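Local coordinates for protein sialyltransferase 0160 (Photobacterium damselae, PDB 4R84) that transfers sialic acid from its CMP-activated donor to galactoside acceptors, probably in alpha-2,6 linkage, using a GT-B type glycosyltransferase fold, at residues 77-82 / 96-101; 118-123 / 185-190; 280-285 / 292-297; 478-483 / 497-502. All blocks are in the same frame, centred on the assembly; numbering follows the deposited sequence.

Overall arrangement
From the N terminus, contact 1 comes first and closes a short loop in the PKD-like region, joining the turn before strand 81-84 to strand 92-101. The next strand, 106-125, pairs with 92-101 and runs on into the Rossmann-like part. There its far end enters contact 2, which closes a longer loop by bringing in helix 181-192. Contact 3 follows in the same sheet, where the chain leaves loop 280-285 and returns past it as strand 290-294, closing a short loop. Contact 4 lies near the C terminus and ties helix 476-481 to strand 499-502. The four loops follow one another in series, with no nesting or crossing. The centres of contacts 1 and 4 lie about 72 Å apart.

Contact 1. Residues 77-82 / 96-101; sequences QAISFD and FTFKGI
Ala-78 meets Phe-98 through its backbone. Its carbonyl O lies at the ring edge, near the ring plane, 4.4 Å from Phe-98 CE1. This is a loose approach and not a hydrogen bond. Ile-79 adds the apolar part. Its CG1 stands beside the backbone N (chi1 -60°), and a further bend at CG1 (chi2 -54°) folds the chain so that CD1 reaches Phe-98. CD1 comes to 4.4 Å from Phe-98 CE1 and approaches the ring obliquely. Phe-98 meets it with CG anti to its own backbone N (chi1 174°), which sends the ring from strand 92-101 toward the turn. The carbonyl of Ile-79 is held by the indole N-H of Trp-62. The Trp-62 ring also meets that of Phe-98, so Trp-62 touches both segments.

This is a PKD-like domain, a family of immunoglobulin-like beta sandwiches. The layout agrees with this. Residues 77-80 lead into strand 81-84, which pairs with 45-48 in a small sheet. Strand 92-101 belongs to the larger sheet and pairs antiparallel with strand 59-66, to which the Cys-66 to Cys-95 disulfide also links it.

Ser-80 points away from strand 92-101, and its hydroxyl bonds to that of Thr-49. Phe-81 begins the strand. Its buried ring meets Trp-62 edge-to-face and also rests on Leu-48, which Phe-96 touches too. Between the two phenylalanines the nearest atoms are Phe-81 CZ and Phe-96 CD1, 4.7 Å apart.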
# COMPACT_ATOMS: atom_id res chain seq x y z
N GLN A 77 -42.87 9.53 -18.50
CA GLN A 77 -43.86 8.50 -18.24
C GLN A 77 -43.25 7.09 -18.22
O GLN A 77 -43.97 6.10 -18.16
CB GLN A 77 -44.99 8.57 -19.27
CG GLN A 77 -46.00 9.66 -18.94
CD GLN A 77 -46.53 9.53 -17.52
OE1 GLN A 77 -47.07 8.49 -17.15
NE2 GLN A 77 -46.39 10.59 -16.73
N ALA A 78 -41.93 7.00 -18.27
CA ALA A 78 -41.27 5.71 -18.14
C ALA A 78 -41.17 5.34 -16.66
O ALA A 78 -41.17 6.22 -15.80
CB ALA A 78 -39.90 5.73 -18.78
N ILE A 79 -41.09 4.05 -16.37
CA ILE A 79 -40.83 3.63 -15.00
C ILE A 79 -39.33 3.67 -14.78
O ILE A 79 -38.85 4.30 -13.85
CB ILE A 79 -41.37 2.22 -14.69
CG1 ILE A 79 -42.88 2.17 -14.89
CG2 ILE A 79 -41.03 1.84 -13.27
CD1 ILE A 79 -43.63 3.23 -14.10
N SER A 80 -38.60 2.97 -15.64
CA SER A 80 -37.14 2.99 -15.61
C SER A 80 -36.63 3.52 -16.93
O SER A 80 -37.21 3.23 -17.98
CB SER A 80 -36.58 1.59 -15.35
OG SER A 80 -37.02 1.09 -14.10
N PHE A 81 -35.55 4.30 -16.90
CA PHE A 81 -34.95 4.77 -18.14
C PHE A 81 -33.48 5.06 -17.94
O PHE A 81 -33.00 5.15 -16.81
CB PHE A 81 -35.65 6.03 -18.68
CG PHE A 81 -35.51 7.23 -17.80
CD1 PHE A 81 -36.38 7.43 -16.74
CD2 PHE A 81 -34.49 8.14 -18.00
CE1 PHE A 81 -36.25 8.53 -15.92
CE2 PHE A 81 -34.35 9.24 -17.19
CZ PHE A 81 -35.24 9.44 -16.13
N ASP A 82 -32.77 5.22 -19.05
CA ASP A 82 -31.33 5.41 -18.98
C ASP A 82 -30.90 6.86 -18.97
O ASP A 82 -31.35 7.66 -19.80
CB ASP A 82 -30.63 4.70 -20.15
CG ASP A 82 -30.59 3.19 -19.99
OD1 ASP A 82 -30.93 2.67 -18.91
OD2 ASP A 82 -30.19 2.52 -20.97
N PHE A 96 -33.22 13.94 -10.01
CA PHE A 96 -34.47 13.41 -10.61
C PHE A 96 -35.41 12.93 -9.51
O PHE A 96 -34.97 12.36 -8.51
CB PHE A 96 -34.17 12.27 -11.58
CG PHE A 96 -33.23 12.66 -12.68
CD1 PHE A 96 -33.69 13.27 -13.83
CD2 PHE A 96 -31.86 12.47 -12.53
CE1 PHE A 96 -32.82 13.64 -14.85
CE2 PHE A 96 -30.99 12.84 -13.54
CZ PHE A 96 -31.46 13.43 -14.70
N THR A 97 -36.70 13.20 -9.68
CA THR A 97 -37.69 12.76 -8.71
C THR A 97 -38.77 11.92 -9.39
O THR A 97 -39.38 12.33 -10.40
CB THR A 97 -38.34 13.95 -7.98
OG1 THR A 97 -37.37 14.55 -7.12
CG2 THR A 97 -39.53 13.50 -7.15
N PHE A 98 -38.98 10.71 -8.87
CA PHE A 98 -40.08 9.87 -9.34
C PHE A 98 -41.21 9.95 -8.32
O PHE A 98 -40.98 9.87 -7.12
CB PHE A 98 -39.64 8.42 -9.52
CG PHE A 98 -40.77 7.49 -9.87
CD1 PHE A 98 -41.14 7.30 -11.19
CD2 PHE A 98 -41.46 6.81 -8.87
CE1 PHE A 98 -42.20 6.45 -11.52
CE2 PHE A 98 -42.51 5.95 -9.19
CZ PHE A 98 -42.88 5.77 -10.51
N LYS A 99 -42.43 10.11 -8.82
CA LYS A 99 -43.61 10.07 -7.97
C LYS A 99 -44.56 9.01 -8.50
O LYS A 99 -44.91 9.03 -9.67
CB LYS A 99 -44.31 11.43 -7.92
CG LYS A 99 -43.53 12.50 -7.19
CD LYS A 99 -44.17 13.87 -7.35
CE LYS A 99 -43.32 14.94 -6.68
NZ LYS A 99 -43.81 16.32 -6.97
N GLY A 100 -44.96 8.08 -7.64
CA GLY A 100 -45.90 7.05 -8.05
C GLY A 100 -46.98 6.91 -7.00
O GLY A 100 -46.70 6.85 -5.80
N ILE A 101 -48.22 6.82 -7.45
CA ILE A 101 -49.34 6.74 -6.54
C ILE A 101 -50.12 5.47 -6.82
O ILE A 101 -50.44 5.17 -7.96
CB ILE A 101 -50.25 7.97 -6.67
CG1 ILE A 101 -49.46 9.25 -6.39
CG2 ILE A 101 -51.43 7.87 -5.73
CD1 ILE A 101 -50.18 10.52 -6.78

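Contact 2. Residues 118-123 / 185-190; sequences PTLEVY and AAIDEY
Leu-120 lies over one face of the Tyr-190 ring. Its CD1 sits 4.2 Å above the ring plane of Tyr-190, offset toward the rim. Its CB comes to 4.1 Å from Tyr-190 CE2. The other methyl turns to Ile-187, with Leu-120 CD2 4.1 Å from Ile-187 CG2. One turn of the helix back from Tyr-190, Ile-187 meets Val-122 tip to tip. Its CD1 touches both valine methyls and lies 4.0 Å from Val-122 CG1. Tyr-190 has CG anti to the backbone N (chi1 -167°), and its ring extends to the strand beside Leu-120.

This is helix-on-sheet packing in the Rossmann-like part of the enzyme. Strand 119-123 and helix 185-190 run antiparallel, at 175°, with axes 11.0 Å apart. The helix lies on the connection from strand 169-175 to strand 197-204, which pairs in parallel with strand 106-125. Ile-215 of helix 213-219 touches both Val-122 and Ile-187.

A water joins the two sides at the Tyr-190 end. It donates to Thr-119 O at 2.7 Å and bonds to Tyr-190 OH at 2.6 Å. No direct hydrogen bond crosses the contact. It rests on burial and close packing of apolar side chains, with the water giving the phenol a polar partner.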
# COMPACT_ATOMS: atom_id res chain seq x y z
N PRO A 118 -13.59 10.38 -15.55
CA PRO A 118 -13.05 9.05 -15.23
C PRO A 118 -11.79 9.19 -14.38
O PRO A 118 -11.15 10.25 -14.40
CB PRO A 118 -12.70 8.48 -16.60
CG PRO A 118 -12.47 9.70 -17.47
CD PRO A 118 -13.49 10.70 -16.98
N THR A 119 -11.46 8.12 -13.66
CA THR A 119 -10.28 8.09 -12.78
C THR A 119 -9.36 6.99 -13.24
O THR A 119 -9.82 5.85 -13.47
CB THR A 119 -10.67 7.87 -11.30
OG1 THR A 119 -11.50 8.95 -10.86
CG2 THR A 119 -9.42 7.80 -10.40
N LEU A 120 -8.08 7.33 -13.40
CA LEU A 120 -7.04 6.36 -13.68
C LEU A 120 -6.21 6.21 -12.41
O LEU A 120 -5.69 7.21 -11.91
CB LEU A 120 -6.16 6.79 -14.85
CG LEU A 120 -4.95 5.90 -15.13
CD1 LEU A 120 -5.39 4.54 -15.66
CD2 LEU A 120 -3.99 6.59 -16.08
N GLU A 121 -6.11 4.99 -11.90
CA GLU A 121 -5.28 4.71 -10.72
C GLU A 121 -3.93 4.18 -11.19
O GLU A 121 -3.88 3.22 -11.95
CB GLU A 121 -5.97 3.71 -9.80
CG GLU A 121 -7.38 4.10 -9.36
CD GLU A 121 -8.09 2.97 -8.65
OE1 GLU A 121 -7.41 2.01 -8.18
OE2 GLU A 121 -9.34 3.03 -8.55
N VAL A 122 -2.85 4.79 -10.70
CA VAL A 122 -1.50 4.41 -11.18
C VAL A 122 -0.68 3.93 -9.99
O VAL A 122 -0.55 4.66 -9.02
CB VAL A 122 -0.81 5.59 -11.87
CG1 VAL A 122 0.61 5.21 -12.37
CG2 VAL A 122 -1.67 6.05 -13.07
N TYR A 123 -0.15 2.71 -10.09
CA TYR A 123 0.55 2.05 -8.99
C TYR A 123 1.98 1.75 -9.39
O TYR A 123 2.20 1.13 -10.42
CB TYR A 123 -0.17 0.75 -8.61
CG TYR A 123 -1.57 0.97 -8.09
CD1 TYR A 123 -2.65 1.11 -8.97
CD2 TYR A 123 -1.80 1.04 -6.74
CE1 TYR A 123 -3.94 1.32 -8.47
CE2 TYR A 123 -3.06 1.25 -6.24
CZ TYR A 123 -4.13 1.40 -7.12
OH TYR A 123 -5.39 1.60 -6.60
N ALA A 185 4.02 6.65 -21.49
CA ALA A 185 3.33 6.77 -22.77
C ALA A 185 1.89 6.23 -22.69
O ALA A 185 0.98 6.78 -23.33
CB ALA A 185 4.11 6.04 -23.88
N ALA A 186 1.70 5.15 -21.94
CA ALA A 186 0.37 4.56 -21.78
C ALA A 186 -0.56 5.53 -21.06
O ALA A 186 -1.73 5.66 -21.41
CB ALA A 186 0.44 3.23 -21.03
N ILE A 187 -0.04 6.23 -20.06
CA ILE A 187 -0.85 7.23 -19.34
C ILE A 187 -1.18 8.40 -20.26
O ILE A 187 -2.31 8.90 -20.29
CB ILE A 187 -0.12 7.72 -18.08
CG1 ILE A 187 0.04 6.55 -17.11
CG2 ILE A 187 -0.91 8.88 -17.44
CD1 ILE A 187 1.02 6.81 -15.97
N ASP A 188 -0.19 8.84 -21.03
CA ASP A 188 -0.40 9.93 -21.98
C ASP A 188 -1.48 9.59 -22.99
O ASP A 188 -2.37 10.39 -23.23
CB ASP A 188 0.90 10.25 -22.72
CG ASP A 188 0.75 11.44 -23.63
OD1 ASP A 188 0.67 12.58 -23.11
OD2 ASP A 188 0.68 11.24 -24.86
N GLU A 189 -1.44 8.37 -23.53
CA GLU A 189 -2.44 7.92 -24.49
C GLU A 189 -3.83 7.84 -23.84
O GLU A 189 -4.84 8.20 -24.44
CB GLU A 189 -2.07 6.55 -25.03
CG GLU A 189 -2.94 6.08 -26.17
CD GLU A 189 -2.56 4.69 -26.64
OE1 GLU A 189 -2.20 3.86 -25.78
OE2 GLU A 189 -2.57 4.45 -27.87
N TYR A 190 -3.86 7.34 -22.61
CA TYR A 190 -5.12 7.19 -21.90
C TYR A 190 -5.74 8.55 -21.68
O TYR A 190 -6.94 8.72 -21.90
CB TYR A 190 -4.92 6.45 -20.57
CG TYR A 190 -6.22 5.99 -19.94
CD1 TYR A 190 -6.79 4.77 -20.32
CD2 TYR A 190 -6.88 6.75 -18.97
CE1 TYR A 190 -7.99 4.33 -19.78
CE2 TYR A 190 -8.08 6.32 -18.41
CZ TYR A 190 -8.62 5.11 -18.82
OH TYR A 190 -9.80 4.67 -18.28
O HOH W 1 -10.73 5.01 -15.86

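Contact 3. Residues 280-285 / 292-297; sequences NRYNWH and YYFLRE
Tyr-292 and Tyr-282 cross obliquely, with their ring planes at 55°. Tyr-282 CD1 stands over one face of the Tyr-292 ring, 3.7 Å from Tyr-292 CE1. With His-285 they form an aromatic cluster between the loop 280-285 and strand 290-294 of the Rossmann-like sheet. Arg-281 CG lies 3.8 Å above the plane of the Tyr-282 ring, over its centre. Phe-294 meets Tyr-282 obliquely, from the opposite direction, with CZ 4.0 Å from Tyr-282 CE1.

The His-285 ring is set at 73° to that of Tyr-292. Its CG sits between the backbone N and the carbonyl carbon (chi1 68°), which brings ND1 to the phenol. His-285 ND1 and Tyr-292 OH share a bent hydrogen bond of 2.8 Å. The far nitrogen, NE2, bonds to Tyr-312 O, so the imidazole is fixed at both ends. Leu-313 of helix 307-313 touches the side chains of Tyr-282, His-285, Tyr-292 and Phe-294.

Arg-281 O is buried against the edge of the Tyr-292 ring, 3.4 Å from Tyr-292 CE1, and has no polar partner in the model. Within the loop, Trp-284 NE1 donates to Asn-280 O at 2.9 Å, from above the carbonyl plane.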
# COMPACT_ATOMS: atom_id res chain seq x y z
N ASN A 280 12.36 16.54 -1.74
CA ASN A 280 11.64 15.93 -2.86
C ASN A 280 10.76 14.80 -2.39
O ASN A 280 10.15 14.10 -3.20
CB ASN A 280 12.62 15.45 -3.95
CG ASN A 280 13.49 14.27 -3.53
OD1 ASN A 280 13.08 13.40 -2.77
ND2 ASN A 280 14.69 14.22 -4.08
N ARG A 281 10.69 14.62 -1.07
CA ARG A 281 9.99 13.49 -0.47
C ARG A 281 8.77 13.94 0.34
O ARG A 281 7.69 13.38 0.21
CB ARG A 281 10.96 12.70 0.43
CG ARG A 281 10.36 11.46 1.08
CD ARG A 281 11.39 10.66 1.90
NE ARG A 281 12.52 10.22 1.09
CZ ARG A 281 13.43 9.32 1.47
NH1 ARG A 281 13.35 8.75 2.67
NH2 ARG A 281 14.42 8.98 0.66
N TYR A 282 8.96 14.95 1.18
CA TYR A 282 7.92 15.32 2.14
C TYR A 282 7.31 16.69 1.86
O TYR A 282 6.81 17.35 2.77
CB TYR A 282 8.47 15.27 3.57
CG TYR A 282 8.72 13.87 4.06
CD1 TYR A 282 7.67 12.96 4.18
CD2 TYR A 282 9.99 13.45 4.40
CE1 TYR A 282 7.90 11.67 4.62
CE2 TYR A 282 10.23 12.16 4.84
CZ TYR A 282 9.19 11.28 4.96
OH TYR A 282 9.43 10.00 5.40
N ASN A 283 7.34 17.11 0.60
CA ASN A 283 6.66 18.34 0.18
C ASN A 283 5.47 18.11 -0.75
O ASN A 283 4.87 19.07 -1.24
CB ASN A 283 7.64 19.27 -0.53
CG ASN A 283 8.35 20.19 0.43
OD1 ASN A 283 7.83 20.53 1.50
ND2 ASN A 283 9.55 20.61 0.05
N TRP A 284 5.14 16.85 -1.02
CA TRP A 284 4.08 16.58 -1.99
C TRP A 284 2.72 17.06 -1.50
O TRP A 284 1.89 17.48 -2.30
CB TRP A 284 4.04 15.10 -2.34
CG TRP A 284 5.24 14.74 -3.18
CD1 TRP A 284 6.48 14.36 -2.75
CD2 TRP A 284 5.31 14.78 -4.61
NE1 TRP A 284 7.31 14.15 -3.82
CE2 TRP A 284 6.62 14.41 -4.98
CE3 TRP A 284 4.39 15.09 -5.62
CZ2 TRP A 284 7.03 14.33 -6.31
CZ3 TRP A 284 4.80 15.02 -6.95
CH2 TRP A 284 6.11 14.64 -7.28
N HIS A 285 2.51 17.04 -0.18
CA HIS A 285 1.23 17.47 0.38
C HIS A 285 0.99 18.98 0.27
O HIS A 285 -0.12 19.46 0.47
CB HIS A 285 1.13 17.04 1.84
CG HIS A 285 2.07 17.76 2.75
ND1 HIS A 285 3.44 17.69 2.60
CD2 HIS A 285 1.85 18.57 3.81
CE1 HIS A 285 4.02 18.43 3.53
NE2 HIS A 285 3.08 18.97 4.28
N TYR A 292 0.72 10.43 3.53
CA TYR A 292 1.97 9.70 3.78
C TYR A 292 1.66 8.58 4.76
O TYR A 292 1.36 8.87 5.93
CB TYR A 292 3.05 10.60 4.39
CG TYR A 292 3.42 11.84 3.61
CD1 TYR A 292 4.38 11.81 2.61
CD2 TYR A 292 2.84 13.06 3.93
CE1 TYR A 292 4.75 12.96 1.93
CE2 TYR A 292 3.19 14.21 3.25
CZ TYR A 292 4.14 14.16 2.25
OH TYR A 292 4.47 15.32 1.57
N TYR A 293 1.68 7.33 4.31
CA TYR A 293 1.42 6.22 5.21
C TYR A 293 2.73 5.78 5.82
O TYR A 293 3.60 5.24 5.12
CB TYR A 293 0.75 5.07 4.48
CG TYR A 293 -0.68 5.41 4.14
CD1 TYR A 293 -1.66 5.38 5.12
CD2 TYR A 293 -1.03 5.83 2.86
CE1 TYR A 293 -2.97 5.71 4.83
CE2 TYR A 293 -2.34 6.18 2.56
CZ TYR A 293 -3.30 6.11 3.56
OH TYR A 293 -4.60 6.45 3.30
N PHE A 294 2.86 6.01 7.12
CA PHE A 294 4.03 5.62 7.89
C PHE A 294 3.80 4.22 8.49
O PHE A 294 2.78 3.99 9.12
CB PHE A 294 4.29 6.61 9.03
CG PHE A 294 4.94 7.90 8.61
CD1 PHE A 294 4.22 8.88 7.94
CD2 PHE A 294 6.26 8.17 8.98
CE1 PHE A 294 4.81 10.07 7.58
CE2 PHE A 294 6.86 9.37 8.64
CZ PHE A 294 6.13 10.32 7.93
N LEU A 295 4.75 3.31 8.33
CA LEU A 295 4.66 2.04 9.06
C LEU A 295 4.73 2.27 10.57
O LEU A 295 4.10 1.54 11.34
CB LEU A 295 5.71 1.04 8.57
CG LEU A 295 7.19 1.34 8.49
CD1 LEU A 295 7.85 1.08 9.84
CD2 LEU A 295 7.78 0.45 7.42
N ARG A 296 5.49 3.27 11.00
CA ARG A 296 5.47 3.69 12.40
C ARG A 296 5.32 5.21 12.52
O ARG A 296 6.30 5.94 12.66
CB ARG A 296 6.74 3.23 13.13
CG ARG A 296 6.78 1.74 13.41
CD ARG A 296 5.75 1.33 14.46
NE ARG A 296 5.98 1.97 15.75
CZ ARG A 296 6.70 1.44 16.73
NH1 ARG A 296 7.27 0.25 16.55
NH2 ARG A 296 6.87 2.09 17.88
N GLU A 297 4.07 5.69 12.44
CA GLU A 297 3.80 7.12 12.49
C GLU A 297 4.26 7.71 13.81
O GLU A 297 4.64 8.88 13.88
CB GLU A 297 2.31 7.41 12.27
CG GLU A 297 2.03 8.91 12.18
CD GLU A 297 0.55 9.26 12.26
OE1 GLU A 297 -0.27 8.36 12.51
OE2 GLU A 297 0.21 10.45 12.07

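Contact 4. Residues 478-483 / 497-502; sequences EALKSP and KDVLFW
Leu-480 reaches Val-499 with a single methyl. Its CB, on helix 476-481, is 5.3 Å from Val-499 CG1 and makes no contact. CG stands beside the backbone N (chi1 -74°) and is still 4.5 Å from Val-499 CG1. At the fork, CD1 leads away and CD2 goes to the valine. CD2 lies 3.8 Å from Val-499 CB and 3.9 Å from Val-499 CG1, with CG2 a little farther off. The two side chains meet at a slant. Ala-479 adds a looser touch, its CB 4.4 Å from Val-499 CG1.

Strand 499-502 pairs in parallel with strand 462-468, and helix 476-481 lies on the connection between them. This is a beta-alpha-beta crossover with two helices in the link. Phe-467 of the partner strand touches both Ala-479 and Val-499. The side chain of Ala-479 is about 10 Å from the bound CMP-3-fluoro-N-acetylneuraminic acid.

At the helix end Ser-482 is the N-cap of the next helix. Its OG donates to Ala-479 O at 2.7 Å, in the carbonyl plane and on a lone pair. The backbone N of Ser-482 bonds to the same oxygen.

Arg-476 NE, from the start of the same helix, bonds to Val-499 O and gives helix and strand a polar link. No hydrogen bond joins the two segments themselves, so their contact rests on apolar packing.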
# COMPACT_ATOMS: atom_id res chain seq x y z
N GLU A 478 29.58 -1.80 17.18
CA GLU A 478 29.26 -1.05 15.99
C GLU A 478 27.81 -1.26 15.57
O GLU A 478 27.17 -0.34 15.07
CB GLU A 478 30.23 -1.42 14.85
CG GLU A 478 31.63 -0.85 15.11
CD GLU A 478 32.68 -1.31 14.12
OE1 GLU A 478 32.32 -1.97 13.13
OE2 GLU A 478 33.87 -1.00 14.34
N ALA A 479 27.26 -2.45 15.81
CA ALA A 479 25.84 -2.67 15.52
C ALA A 479 24.98 -1.79 16.42
O ALA A 479 24.06 -1.13 15.93
CB ALA A 479 25.47 -4.13 15.71
N LEU A 480 25.28 -1.77 17.71
CA LEU A 480 24.47 -1.00 18.66
C LEU A 480 24.43 0.48 18.31
O LEU A 480 23.42 1.14 18.53
CB LEU A 480 24.98 -1.19 20.09
CG LEU A 480 24.68 -2.54 20.72
CD1 LEU A 480 25.45 -2.69 22.03
CD2 LEU A 480 23.19 -2.67 20.96
N LYS A 481 25.53 1.00 17.77
CA LYS A 481 25.62 2.43 17.48
C LYS A 481 25.08 2.79 16.09
O LYS A 481 24.97 3.97 15.74
CB LYS A 481 27.07 2.91 17.60
CG LYS A 481 27.67 2.81 19.00
CD LYS A 481 29.13 3.27 18.99
CE LYS A 481 29.80 3.15 20.36
NZ LYS A 481 30.42 1.81 20.59
N SER A 482 24.74 1.79 15.29
CA SER A 482 24.25 2.05 13.94
C SER A 482 22.91 2.77 13.96
O SER A 482 22.11 2.57 14.88
CB SER A 482 24.13 0.75 13.14
OG SER A 482 23.07 -0.06 13.60
N PRO A 483 22.65 3.60 12.94
CA PRO A 483 21.36 4.28 12.78
C PRO A 483 20.18 3.32 12.86
O PRO A 483 19.23 3.60 13.58
CB PRO A 483 21.47 4.91 11.39
CG PRO A 483 22.92 5.19 11.24
CD PRO A 483 23.65 4.07 11.96
N LYS A 497 19.79 -5.70 24.75
CA LYS A 497 20.03 -7.12 24.98
C LYS A 497 19.55 -8.01 23.83
O LYS A 497 19.96 -9.17 23.71
CB LYS A 497 19.33 -7.57 26.27
CG LYS A 497 17.93 -8.05 25.94
CD LYS A 497 17.13 -8.57 27.06
CE LYS A 497 15.85 -9.15 26.49
NZ LYS A 497 16.07 -10.31 25.60
N ASP A 498 18.66 -7.48 22.99
CA ASP A 498 18.10 -8.24 21.88
C ASP A 498 18.97 -8.14 20.64
O ASP A 498 18.76 -8.86 19.67
CB ASP A 498 16.69 -7.75 21.53
CG ASP A 498 15.73 -7.85 22.70
OD1 ASP A 498 15.77 -8.89 23.39
OD2 ASP A 498 14.94 -6.90 22.93
N VAL A 499 19.94 -7.23 20.67
CA VAL A 499 20.79 -6.98 19.51
C VAL A 499 22.05 -7.83 19.58
O VAL A 499 22.90 -7.67 20.49
CB VAL A 499 21.16 -5.49 19.40
CG1 VAL A 499 22.07 -5.26 18.21
CG2 VAL A 499 19.91 -4.65 19.27
N LEU A 500 22.17 -8.75 18.62
CA LEU A 500 23.30 -9.67 18.58
C LEU A 500 24.16 -9.47 17.34
O LEU A 500 23.71 -8.88 16.34
CB LEU A 500 22.81 -11.13 18.63
CG LEU A 500 21.83 -11.49 19.75
CD1 LEU A 500 21.45 -12.97 19.72
CD2 LEU A 500 22.39 -11.10 21.11
N PHE A 501 25.39 -9.95 17.39
CA PHE A 501 26.29 -9.88 16.25
C PHE A 501 26.91 -11.24 15.93
O PHE A 501 27.34 -11.96 16.84
CB PHE A 501 27.40 -8.85 16.48
CG PHE A 501 28.40 -8.77 15.36
CD1 PHE A 501 28.12 -8.04 14.22
CD2 PHE A 501 29.61 -9.42 15.43
CE1 PHE A 501 29.03 -7.96 13.17
CE2 PHE A 501 30.52 -9.36 14.39
CZ PHE A 501 30.23 -8.63 13.26
N TRP A 502 26.94 -11.58 14.65
CA TRP A 502 27.68 -12.75 14.13
C TRP A 502 28.57 -12.27 12.98
O TRP A 502 28.11 -11.60 12.06
CB TRP A 502 26.75 -13.89 13.66
CG TRP A 502 26.53 -15.07 14.63
CD1 TRP A 502 27.15 -16.29 14.57
CD2 TRP A 502 25.62 -15.15 15.74
NE1 TRP A 502 26.70 -17.11 15.58
CE2 TRP A 502 25.76 -16.43 16.31
CE3 TRP A 502 24.70 -14.25 16.31
CZ2 TRP A 502 25.02 -16.84 17.42
CZ3 TRP A 502 23.97 -14.66 17.41
CH2 TRP A 502 24.13 -15.94 17.96